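Local atomic coordinates of flavocytochrome C3 fumarate reductase (Shewanella frigidimarina, PDB entry 1QO8), a protein that catalyses the essentially one-way reduction of fumarate to succinate in vitro, using four covalently bound haem c groups and one FAD in each subunit. Residues A[168-173]-A[209-214]; A[184-189]-A[233-238]; A[201-206]-A[505-510]; A[205-210]-A[548-553]. All coordinates share one frame; numbering follows the deposited sequence.

Three of the four contacts lie on helix 201-220, and all sit on one side of the chain's centre in the flavoprotein part. Along that helix, contact 3 uses 201-206, contact 4 uses 205-210 and contact 1 uses 209-214. The helix thereby meets the loop after strand 489-505, helix 543-563 and the loop after strand 167-168 in turn. Centres of neighbouring contacts, 3 with 4 and 4 with 1, are about 9 Å apart. Contact 2 joins the preceding helix 184-194 to the loop before strand 239-241, its centre about 11 Å from that of contact 1. Pieces far apart in sequence are thus brought together in one region, where Thr548 of contact 4 reaches the FAD itself.

Contact 1: residues A[168-173]-A[209-214]; sequences NAVGTK and EQSADG
With chi1 at 58°, Ser211 holds its OG between its own backbone N and carbonyl carbon, facing the extended loop backbone of Ala169 and Val170. Val170 has a similar first torsion, 49°, which brings CG1 to 3.8 Å from Ser211 OG. The hydroxyl oxygen accepts a rather long hydrogen bond from Val170 N (3.2 Å from N to Ser211 OG, N-H...O 149°) while its proton goes back to Ala208 O one turn earlier in the helix. A small hydroxyl suits this buried place, since it serves both backbones at once. With an alanine here, Val170 N would probably lose this acceptor and Ala208 O its hydroxyl partner.

The helix is kinked at this point, and Ala212 N has no partner in the preceding turn. A water fills the need: it accepts from Ala212 N (3.1 Å to the water oxygen) and can donate to Val170 O at 2.7 Å. Methyl groups suit the remaining surface, with Ala212 CB 3.6 Å from Val170 O and Thr172 CG2 3.9 Å from Ala212 CA. Thr172 OG1 caps helix 173-177 at Gln175 N and also bonds His240 NE2. At the other end Asn168 bonds Gly541 O and Asn543 OD1, placing this loop-on-helix packing beside Gly542, probably part of the succinate site.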
# COMPACT_ATOMS: atom_id res chain seq x y z
N ASN A 168 14.08 13.95 20.41
CA ASN A 168 13.36 13.57 21.61
C ASN A 168 14.11 12.53 22.41
O ASN A 168 14.73 11.60 21.89
CB ASN A 168 11.92 13.06 21.24
CG ASN A 168 11.05 14.19 20.75
OD1 ASN A 168 11.33 15.37 21.02
ND2 ASN A 168 9.98 13.97 19.99
N ALA A 169 14.21 12.77 23.71
CA ALA A 169 14.75 11.73 24.62
C ALA A 169 14.15 11.95 26.01
O ALA A 169 13.69 13.04 26.37
CB ALA A 169 16.25 11.75 24.67
N VAL A 170 14.11 10.92 26.82
CA VAL A 170 13.54 10.97 28.15
C VAL A 170 14.66 10.56 29.12
O VAL A 170 15.27 9.54 28.83
CB VAL A 170 12.35 10.03 28.36
CG1 VAL A 170 12.53 8.59 27.90
CG2 VAL A 170 12.07 9.95 29.88
N GLY A 171 14.83 11.27 30.22
CA GLY A 171 15.84 10.89 31.20
C GLY A 171 17.20 11.48 30.90
O GLY A 171 18.21 10.86 31.23
N THR A 172 17.31 12.64 30.27
CA THR A 172 18.68 13.11 29.97
C THR A 172 19.16 14.06 31.05
O THR A 172 18.46 14.68 31.86
CB THR A 172 18.77 13.80 28.60
OG1 THR A 172 17.97 14.98 28.67
CG2 THR A 172 18.29 12.88 27.48
N LYS A 173 20.46 14.29 31.02
CA LYS A 173 21.02 15.31 31.92
C LYS A 173 20.52 16.68 31.48
O LYS A 173 20.44 17.57 32.35
CB LYS A 173 22.52 15.14 31.94
CG LYS A 173 23.22 15.53 30.66
CD LYS A 173 24.72 15.48 30.85
CE LYS A 173 25.52 15.88 29.64
NZ LYS A 173 25.68 17.34 29.47
N GLU A 209 13.11 3.99 25.63
CA GLU A 209 14.07 3.48 26.59
C GLU A 209 15.50 3.84 26.26
O GLU A 209 16.30 3.95 27.18
CB GLU A 209 13.96 1.96 26.68
CG GLU A 209 12.75 1.61 27.58
CD GLU A 209 12.51 0.11 27.60
OE1 GLU A 209 13.09 -0.64 26.81
OE2 GLU A 209 11.70 -0.30 28.47
N GLN A 210 15.86 3.98 24.99
CA GLN A 210 17.23 4.11 24.54
C GLN A 210 17.57 5.48 23.99
O GLN A 210 18.62 5.72 23.43
CB GLN A 210 17.45 3.02 23.47
CG GLN A 210 17.74 1.69 24.18
CD GLN A 210 17.73 0.49 23.27
OE1 GLN A 210 17.16 -0.54 23.64
NE2 GLN A 210 18.37 0.53 22.10
N SER A 211 16.65 6.40 24.06
CA SER A 211 16.73 7.75 23.55
C SER A 211 17.77 8.56 24.32
O SER A 211 18.54 9.20 23.59
CB SER A 211 15.37 8.42 23.56
OG SER A 211 14.72 8.50 24.82
N ALA A 212 17.84 8.50 25.66
CA ALA A 212 18.91 9.22 26.36
C ALA A 212 20.31 8.72 26.01
O ALA A 212 21.26 9.44 25.73
CB ALA A 212 18.75 9.03 27.90
N ASP A 213 20.48 7.40 25.98
CA ASP A 213 21.68 6.73 25.50
C ASP A 213 22.03 7.19 24.09
O ASP A 213 23.19 7.48 23.93
CB ASP A 213 21.48 5.21 25.48
CG ASP A 213 22.71 4.52 26.02
OD1 ASP A 213 23.67 5.09 26.59
OD2 ASP A 213 22.65 3.29 25.91
N GLY A 214 21.08 7.31 23.16
CA GLY A 214 21.41 7.88 21.86
C GLY A 214 21.92 9.32 21.90
O GLY A 214 22.81 9.63 21.11
O HOH W 1 15.75 7.20 27.52

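Contact 2: residues A[184-189]-A[233-238]; sequences VEWFIE and GARVDR
Arg235 and Trp186 form a cation-pi stack that fastens the loop before strand 239-241 to the opening turns of helix 184-194. The guanidinium lies nearly flat on the indole, the planes 26° apart, with NH1 over the ring and 3.0 Å from Trp186 CD1. The aliphatic part shares the same surface: Arg235 CD makes an off-centre CH-pi contact 4.1 Å from the centroid of the five-membered ring. A first torsion of 80° and a bend at chi3 fold the chain over the ring, the two side chains running at about a right angle while their flat groups stay nearly parallel.

One turn along the helix, Glu189 supplies the counter-charge. Both terminal nitrogens of Arg235 converge on a single carboxylate oxygen, NH2 at 2.9 Å from Glu189 OE1 and NH1 at 3.3 Å from the same atom. OE1 lies in the guanidinium plane, but the carboxylate is turned 54° against it, and both donors come from one face of the acid. Arg235 NE pairs with Asp190, making this edge of the FAD-binding domain a network of arginines and acids. An alanine here would probably leave Glu189 without its charged mate in the loop and strip the indole of its cation.

Arg238 reaches the same helix by a more buried route. Its guanidinium rests face-on over the backbone of Phe187, whose CA is 3.7 Å above the plane, and Arg238 CD touches the ring at Phe187 CD2 (3.5 Å). NH2 pairs with Asp182 and NH1 with Asp190, which probably offsets the cost of placing a cation near the helix amides.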
# COMPACT_ATOMS: atom_id res chain seq x y z
N VAL A 184 9.54 7.56 31.02
CA VAL A 184 9.52 6.73 29.83
C VAL A 184 8.08 6.47 29.38
O VAL A 184 7.81 6.53 28.17
CB VAL A 184 10.26 5.43 30.09
CG1 VAL A 184 9.98 4.40 28.99
CG2 VAL A 184 11.75 5.66 30.14
N GLU A 185 7.15 6.24 30.30
CA GLU A 185 5.78 5.93 29.97
C GLU A 185 5.15 7.16 29.37
O GLU A 185 4.28 6.98 28.53
CB GLU A 185 4.94 5.41 31.16
CG GLU A 185 5.44 5.85 32.53
CD GLU A 185 6.74 5.17 32.92
OE1 GLU A 185 6.80 3.93 33.05
OE2 GLU A 185 7.76 5.87 33.06
N TRP A 186 5.52 8.36 29.79
CA TRP A 186 4.98 9.57 29.17
C TRP A 186 5.41 9.69 27.71
O TRP A 186 4.62 10.03 26.82
CB TRP A 186 5.40 10.76 30.02
CG TRP A 186 4.71 10.76 31.38
CD1 TRP A 186 3.77 9.91 31.87
CD2 TRP A 186 4.91 11.74 32.41
NE1 TRP A 186 3.39 10.25 33.12
CE2 TRP A 186 4.08 11.39 33.48
CE3 TRP A 186 5.76 12.85 32.54
CZ2 TRP A 186 4.05 12.12 34.68
CZ3 TRP A 186 5.73 13.58 33.72
CH2 TRP A 186 4.88 13.21 34.78
N PHE A 187 6.70 9.47 27.49
CA PHE A 187 7.24 9.44 26.11
C PHE A 187 6.47 8.42 25.27
O PHE A 187 6.04 8.65 24.13
CB PHE A 187 8.74 9.08 26.17
CG PHE A 187 9.50 9.13 24.87
CD1 PHE A 187 9.14 8.36 23.78
CD2 PHE A 187 10.57 9.98 24.71
CE1 PHE A 187 9.84 8.42 22.58
CE2 PHE A 187 11.28 10.06 23.51
CZ PHE A 187 10.90 9.29 22.42
N ILE A 188 6.34 7.20 25.82
CA ILE A 188 5.61 6.12 25.15
C ILE A 188 4.19 6.46 24.85
O ILE A 188 3.85 6.48 23.65
CB ILE A 188 5.75 4.80 25.91
CG1 ILE A 188 7.23 4.37 25.82
CG2 ILE A 188 4.88 3.66 25.39
CD1 ILE A 188 7.56 3.34 26.90
N GLU A 189 3.39 6.91 25.83
CA GLU A 189 2.02 7.30 25.60
C GLU A 189 1.87 8.46 24.62
O GLU A 189 0.92 8.58 23.82
CB GLU A 189 1.43 7.77 26.94
CG GLU A 189 1.30 6.75 28.04
CD GLU A 189 0.81 7.34 29.36
OE1 GLU A 189 0.29 8.49 29.47
OE2 GLU A 189 0.94 6.58 30.35
N GLY A 233 2.73 17.70 20.75
CA GLY A 233 2.34 16.36 21.14
C GLY A 233 3.10 15.89 22.36
O GLY A 233 2.85 14.79 22.86
N ALA A 234 4.08 16.68 22.80
CA ALA A 234 4.85 16.21 23.97
C ALA A 234 4.26 16.94 25.20
O ALA A 234 3.90 18.13 25.10
CB ALA A 234 6.29 16.52 23.84
N ARG A 235 4.22 16.20 26.31
CA ARG A 235 3.53 16.80 27.45
C ARG A 235 4.53 17.54 28.32
O ARG A 235 4.12 18.37 29.12
CB ARG A 235 2.78 15.68 28.20
CG ARG A 235 3.65 14.88 29.10
CD ARG A 235 2.90 13.75 29.82
NE ARG A 235 2.34 12.83 28.82
CZ ARG A 235 1.71 11.69 29.11
NH1 ARG A 235 1.58 11.36 30.40
NH2 ARG A 235 1.20 10.88 28.19
N VAL A 236 5.81 17.26 28.26
CA VAL A 236 6.90 18.03 28.83
C VAL A 236 8.01 18.23 27.78
O VAL A 236 7.95 17.72 26.64
CB VAL A 236 7.52 17.37 30.07
CG1 VAL A 236 8.38 18.42 30.80
CG2 VAL A 236 6.57 16.91 31.18
N ASP A 237 9.02 19.02 28.13
CA ASP A 237 10.07 19.44 27.21
C ASP A 237 11.04 18.27 27.03
O ASP A 237 11.48 17.81 28.06
CB ASP A 237 10.86 20.60 27.83
CG ASP A 237 10.05 21.86 27.97
OD1 ASP A 237 8.80 21.81 28.05
OD2 ASP A 237 10.75 22.90 28.00
N ARG A 238 11.21 17.78 25.83
CA ARG A 238 12.03 16.56 25.63
C ARG A 238 12.91 16.63 24.40
O ARG A 238 13.64 15.76 23.98
CB ARG A 238 10.94 15.53 25.21
CG ARG A 238 11.05 14.21 25.92
CD ARG A 238 9.91 13.31 25.43
NE ARG A 238 9.12 12.98 26.61
CZ ARG A 238 7.78 13.10 26.52
NH1 ARG A 238 7.13 13.47 25.43
NH2 ARG A 238 7.11 12.85 27.63

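Contact 3: residues A[201-206]-A[505-510]; sequences IKLVTI and VAINTT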
# COMPACT_ATOMS: atom_id res chain seq x y z
N ILE A 201 3.94 -0.82 19.55
CA ILE A 201 4.21 -0.45 20.93
C ILE A 201 5.57 -0.97 21.36
O ILE A 201 6.18 -0.30 22.20
CB ILE A 201 3.12 -0.87 21.94
CG1 ILE A 201 3.41 -0.40 23.36
CG2 ILE A 201 2.97 -2.40 21.98
CD1 ILE A 201 3.13 1.02 23.73
N LYS A 202 6.05 -2.07 20.81
CA LYS A 202 7.36 -2.56 21.15
C LYS A 202 8.47 -1.67 20.58
O LYS A 202 9.52 -1.50 21.21
CB LYS A 202 7.55 -4.01 20.67
CG LYS A 202 6.36 -4.88 21.00
CD LYS A 202 6.18 -6.09 20.11
CE LYS A 202 6.48 -5.92 18.63
NZ LYS A 202 5.43 -6.62 17.81
N LEU A 203 8.21 -1.14 19.37
CA LEU A 203 9.28 -0.30 18.78
C LEU A 203 9.31 1.01 19.57
O LEU A 203 10.39 1.52 19.90
CB LEU A 203 8.99 -0.15 17.29
CG LEU A 203 8.98 -1.39 16.41
CD1 LEU A 203 8.74 -0.97 14.96
CD2 LEU A 203 10.30 -2.17 16.53
N VAL A 204 8.13 1.52 19.94
CA VAL A 204 7.99 2.75 20.69
C VAL A 204 8.68 2.68 22.04
O VAL A 204 9.29 3.68 22.45
CB VAL A 204 6.52 3.20 20.85
CG1 VAL A 204 6.35 4.51 21.58
CG2 VAL A 204 5.98 3.38 19.42
N THR A 205 8.50 1.56 22.75
CA THR A 205 9.16 1.32 24.03
C THR A 205 10.67 1.35 23.95
O THR A 205 11.32 2.03 24.75
CB THR A 205 8.64 -0.05 24.61
OG1 THR A 205 7.22 0.13 24.79
CG2 THR A 205 9.28 -0.38 25.94
N ILE A 206 11.29 0.67 23.02
CA ILE A 206 12.72 0.77 22.73
C ILE A 206 13.17 2.17 22.36
O ILE A 206 14.22 2.63 22.84
CB ILE A 206 13.09 -0.19 21.59
CG1 ILE A 206 12.91 -1.62 22.19
CG2 ILE A 206 14.47 0.03 21.03
CD1 ILE A 206 13.29 -2.74 21.28
N VAL A 505 9.16 -0.43 5.41
CA VAL A 505 9.55 -1.88 5.52
C VAL A 505 9.19 -2.33 6.89
O VAL A 505 9.45 -1.63 7.89
CB VAL A 505 11.02 -1.72 5.15
CG1 VAL A 505 12.06 -1.98 6.24
CG2 VAL A 505 11.29 -2.16 3.75
N ALA A 506 8.56 -3.50 7.05
CA ALA A 506 8.36 -4.03 8.39
C ALA A 506 9.66 -4.53 9.02
O ALA A 506 10.51 -5.23 8.48
CB ALA A 506 7.36 -5.19 8.38
N ILE A 507 9.67 -4.29 10.30
CA ILE A 507 10.84 -4.56 11.15
C ILE A 507 10.45 -5.24 12.44
O ILE A 507 9.30 -5.01 12.84
CB ILE A 507 11.51 -3.19 11.25
CG1 ILE A 507 12.84 -3.38 10.50
CG2 ILE A 507 11.70 -2.50 12.57
CD1 ILE A 507 13.08 -2.36 9.45
N ASN A 508 11.35 -6.04 13.02
CA ASN A 508 11.18 -6.45 14.41
C ASN A 508 11.96 -5.53 15.32
O ASN A 508 12.68 -4.61 14.93
CB ASN A 508 11.70 -7.90 14.60
CG ASN A 508 13.21 -7.88 14.77
OD1 ASN A 508 14.11 -7.53 14.02
ND2 ASN A 508 13.54 -8.20 16.06
N THR A 509 12.00 -5.89 16.60
CA THR A 509 12.74 -5.13 17.59
C THR A 509 14.23 -5.24 17.42
O THR A 509 14.86 -4.33 17.95
CB THR A 509 12.35 -5.47 19.03
OG1 THR A 509 12.76 -6.79 19.33
CG2 THR A 509 10.84 -5.35 19.13
N THR A 510 14.78 -6.20 16.69
CA THR A 510 16.22 -6.18 16.48
C THR A 510 16.52 -5.61 15.11
O THR A 510 17.63 -5.69 14.60
CB THR A 510 16.83 -7.60 16.63
OG1 THR A 510 16.03 -8.44 15.82
CG2 THR A 510 16.82 -8.04 18.11
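Leu203 and Ile206, one turn apart on the first part of helix 201-220, carry the closer packing against the loop 505-510. Ile206 sends CG1 anti to its carbonyl carbon (chi1 -68°), and the extended chain ends with CD1 3.7 Å from Thr509 CB, the two side chains crossing at about a right angle. Leu203 divides its branches: CD1 faces the buried Ile507, 4.1 Å from its CG2, while CD2 lies against the loop backbone, 3.8 Å from Asn508 O and 4.0 Å from Thr509 CA. A forked leucine suits a place where one methyl must meet a side chain and the other a peptide.

Outward the contact thins. Lys202, an exposed residue, adds chiefly its CB, 3.9 Å from Thr509 CG2, and its bent chain leaves NZ 5.7 Å from that methyl. Thr509 fits this border: its methyl and CB serve the helix while the residue stays partly in solvent. On the inner side Ile507 continues the packing onto Val513 and Thr531, and Ile206 reaches helix 543-563 as well.

Within the helix, Thr205 OG1 bonds Ile201 O at 2.8 Å, from the opposite face of that carbonyl to Thr205 N, so a polar side chain is spent on its own helix. What joins helix and loop here is van der Waals packing, with no directional bond between the two segments; shape, rather than polar pairing, probably sets how they fit together.

Contact 4: residues A[205-210]-A[548-553]; sequences TILAEQ and TVVFGR. With FAD (flavin-adenine dinucleotide), chain G.
Apolar packing dominates the crossing of helix 205-210 and helix 548-553, whose axes come within 9.6 Å at 104°. Val550, the residue at the centre, points at the other helix with CG1 anti to the backbone N (chi1 165°), which turns one methyl to Ile206 and the other to Leu207: CG1 lies 4.0 Å from Ile206 CG2, while CG2 lies 4.0 Å from Leu207 CD1 and 3.6 Å from Gln210 O. A beta-branched valine fills this steep crossing with a short, stiff side chain. Phe551 brings CZ of its ring to 3.6 Å from Ile206 CG2, and also rests on Leu203.

Polar links run through water beside the apolar patch. One water accepts from Gln210 NE2 and donates to Val550 O (2.7 Å); a second donates to Gln210 O and accepts from Arg553 NH1. Arg553 also makes a cation-pi contact with Trp217.

The cofactor contact falls to Thr548, which faces away from helix 205-210: its CG2 lies 3.2 Å from FAD O5', and OG1 bonds Ile545 O and Ser131 OG. Helix 543-563 thus joins its neighbour helix by apolar packing and two bridging waters, while another side serves the FAD pocket.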
# COMPACT_ATOMS: atom_id res chain seq x y z
N THR A 205 8.50 1.56 22.75
CA THR A 205 9.16 1.32 24.03
C THR A 205 10.67 1.35 23.95
O THR A 205 11.32 2.03 24.75
CB THR A 205 8.64 -0.05 24.61
OG1 THR A 205 7.22 0.13 24.79
CG2 THR A 205 9.28 -0.38 25.94
N ILE A 206 11.29 0.67 23.02
CA ILE A 206 12.72 0.77 22.73
C ILE A 206 13.17 2.17 22.36
O ILE A 206 14.22 2.63 22.84
CB ILE A 206 13.09 -0.19 21.59
CG1 ILE A 206 12.91 -1.62 22.19
CG2 ILE A 206 14.47 0.03 21.03
CD1 ILE A 206 13.29 -2.74 21.28
N LEU A 207 12.37 2.82 21.51
CA LEU A 207 12.62 4.21 21.18
C LEU A 207 12.74 5.02 22.48
O LEU A 207 13.79 5.63 22.69
CB LEU A 207 11.56 4.85 20.28
CG LEU A 207 11.91 6.27 19.87
CD1 LEU A 207 13.19 6.24 19.06
CD2 LEU A 207 10.78 6.95 19.05
N ALA A 208 11.73 4.97 23.34
CA ALA A 208 11.73 5.70 24.59
C ALA A 208 12.91 5.29 25.47
O ALA A 208 13.65 6.13 25.96
CB ALA A 208 10.45 5.50 25.42
N GLU A 209 13.11 3.99 25.63
CA GLU A 209 14.07 3.48 26.59
C GLU A 209 15.50 3.84 26.26
O GLU A 209 16.30 3.95 27.18
CB GLU A 209 13.96 1.96 26.68
CG GLU A 209 12.75 1.61 27.58
CD GLU A 209 12.51 0.11 27.60
OE1 GLU A 209 13.09 -0.64 26.81
OE2 GLU A 209 11.70 -0.30 28.47
N GLN A 210 15.86 3.98 24.99
CA GLN A 210 17.23 4.11 24.54
C GLN A 210 17.57 5.48 23.99
O GLN A 210 18.62 5.72 23.43
CB GLN A 210 17.45 3.02 23.47
CG GLN A 210 17.74 1.69 24.18
CD GLN A 210 17.73 0.49 23.27
OE1 GLN A 210 17.16 -0.54 23.64
NE2 GLN A 210 18.37 0.53 22.10
N THR A 548 16.24 7.39 14.00
CA THR A 548 17.45 7.10 13.19
C THR A 548 18.62 6.78 14.11
O THR A 548 19.40 5.87 13.79
CB THR A 548 17.83 8.24 12.23
OG1 THR A 548 18.22 9.37 13.04
CG2 THR A 548 16.66 8.65 11.35
N VAL A 549 18.68 7.39 15.31
CA VAL A 549 19.79 7.08 16.19
C VAL A 549 19.56 5.72 16.87
O VAL A 549 20.40 4.81 16.88
CB VAL A 549 20.05 8.15 17.27
CG1 VAL A 549 21.18 7.72 18.17
CG2 VAL A 549 20.40 9.47 16.56
N VAL A 550 18.43 5.57 17.52
CA VAL A 550 18.20 4.38 18.31
C VAL A 550 18.19 3.13 17.40
O VAL A 550 18.78 2.11 17.76
CB VAL A 550 16.88 4.51 19.05
CG1 VAL A 550 16.39 3.18 19.60
CG2 VAL A 550 16.97 5.51 20.20
N PHE A 551 17.45 3.13 16.30
CA PHE A 551 17.31 1.89 15.55
C PHE A 551 18.46 1.79 14.57
O PHE A 551 18.79 0.71 14.06
CB PHE A 551 15.93 1.79 14.85
CG PHE A 551 14.87 1.39 15.86
CD1 PHE A 551 14.79 0.09 16.35
CD2 PHE A 551 13.98 2.36 16.32
CE1 PHE A 551 13.87 -0.22 17.33
CE2 PHE A 551 13.04 2.02 17.29
CZ PHE A 551 12.98 0.74 17.80
N GLY A 552 19.06 2.93 14.18
CA GLY A 552 20.26 2.90 13.34
C GLY A 552 21.34 2.12 14.09
O GLY A 552 22.01 1.27 13.46
N ARG A 553 21.43 2.32 15.42
CA ARG A 553 22.51 1.70 16.17
C ARG A 553 22.11 0.22 16.41
O ARG A 553 22.98 -0.63 16.44
CB ARG A 553 22.75 2.33 17.56
CG ARG A 553 23.16 3.81 17.55
CD ARG A 553 23.10 4.43 18.93
NE ARG A 553 24.25 3.94 19.73
CZ ARG A 553 24.27 4.02 21.06
NH1 ARG A 553 23.27 4.55 21.80
NH2 ARG A 553 25.36 3.61 21.70
PA FAD G . 17.80 10.20 5.30
O1A FAD G . 18.47 11.18 6.21
O2A FAD G . 17.03 10.62 4.27
O5B FAD G . 19.02 9.65 4.48
C5B FAD G . 18.93 8.49 3.55
C4B FAD G . 20.31 8.40 2.74
O4B FAD G . 20.10 7.20 1.84
C3B FAD G . 20.45 9.58 1.72
O3B FAD G . 21.51 10.42 1.81
C2B FAD G . 20.02 8.97 0.33
O2B FAD G . 20.68 9.55 -0.82
C1B FAD G . 20.58 7.61 0.50
N9A FAD G . 19.93 6.61 -0.37
C8A FAD G . 18.61 6.53 -0.74
N7A FAD G . 18.41 5.58 -1.62
C5A FAD G . 19.65 5.00 -1.85
C6A FAD G . 20.11 3.97 -2.77
N6A FAD G . 19.33 3.31 -3.59
N1A FAD G . 21.43 3.67 -2.67
C2A FAD G . 22.31 4.39 -1.89
N3A FAD G . 21.97 5.37 -1.02
C4A FAD G . 20.64 5.63 -1.08
N1 FAD G . 12.36 14.73 12.37
C2 FAD G . 12.61 14.90 13.64
O2 FAD G . 12.48 14.11 14.52
N3 FAD G . 13.10 16.13 14.17
C4 FAD G . 13.32 17.14 13.24
O4 FAD G . 13.68 18.21 13.61
C4X FAD G . 12.97 16.94 11.83
N5 FAD G . 13.12 17.94 10.95
C5X FAD G . 12.88 17.75 9.63
C6 FAD G . 13.07 18.84 8.77
C7 FAD G . 12.84 18.68 7.42
C7M FAD G . 13.02 19.79 6.43
C8 FAD G . 12.45 17.38 6.94
C8M FAD G . 12.27 17.17 5.47
C9 FAD G . 12.29 16.30 7.78
C9A FAD G . 12.50 16.45 9.14
N10 FAD G . 12.34 15.43 10.10
C10 FAD G . 12.55 15.64 11.41
C1' FAD G . 12.31 14.00 9.67
C2' FAD G . 13.72 13.35 9.91
O2' FAD G . 14.61 14.44 9.50
C3' FAD G . 13.88 12.29 8.80
O3' FAD G . 12.85 11.30 8.89
C4' FAD G . 15.09 11.39 9.22
O4' FAD G . 16.24 12.28 9.12
C5' FAD G . 15.23 10.31 8.08
O5' FAD G . 16.66 9.73 8.33
P FAD G . 17.21 8.53 7.54
O1P FAD G . 18.58 8.28 8.13
O2P FAD G . 16.20 7.58 7.65
O3P FAD G . 17.17 8.98 6.17
O HOH W 2 19.82 2.12 20.26
O HOH W 3 20.33 4.80 21.28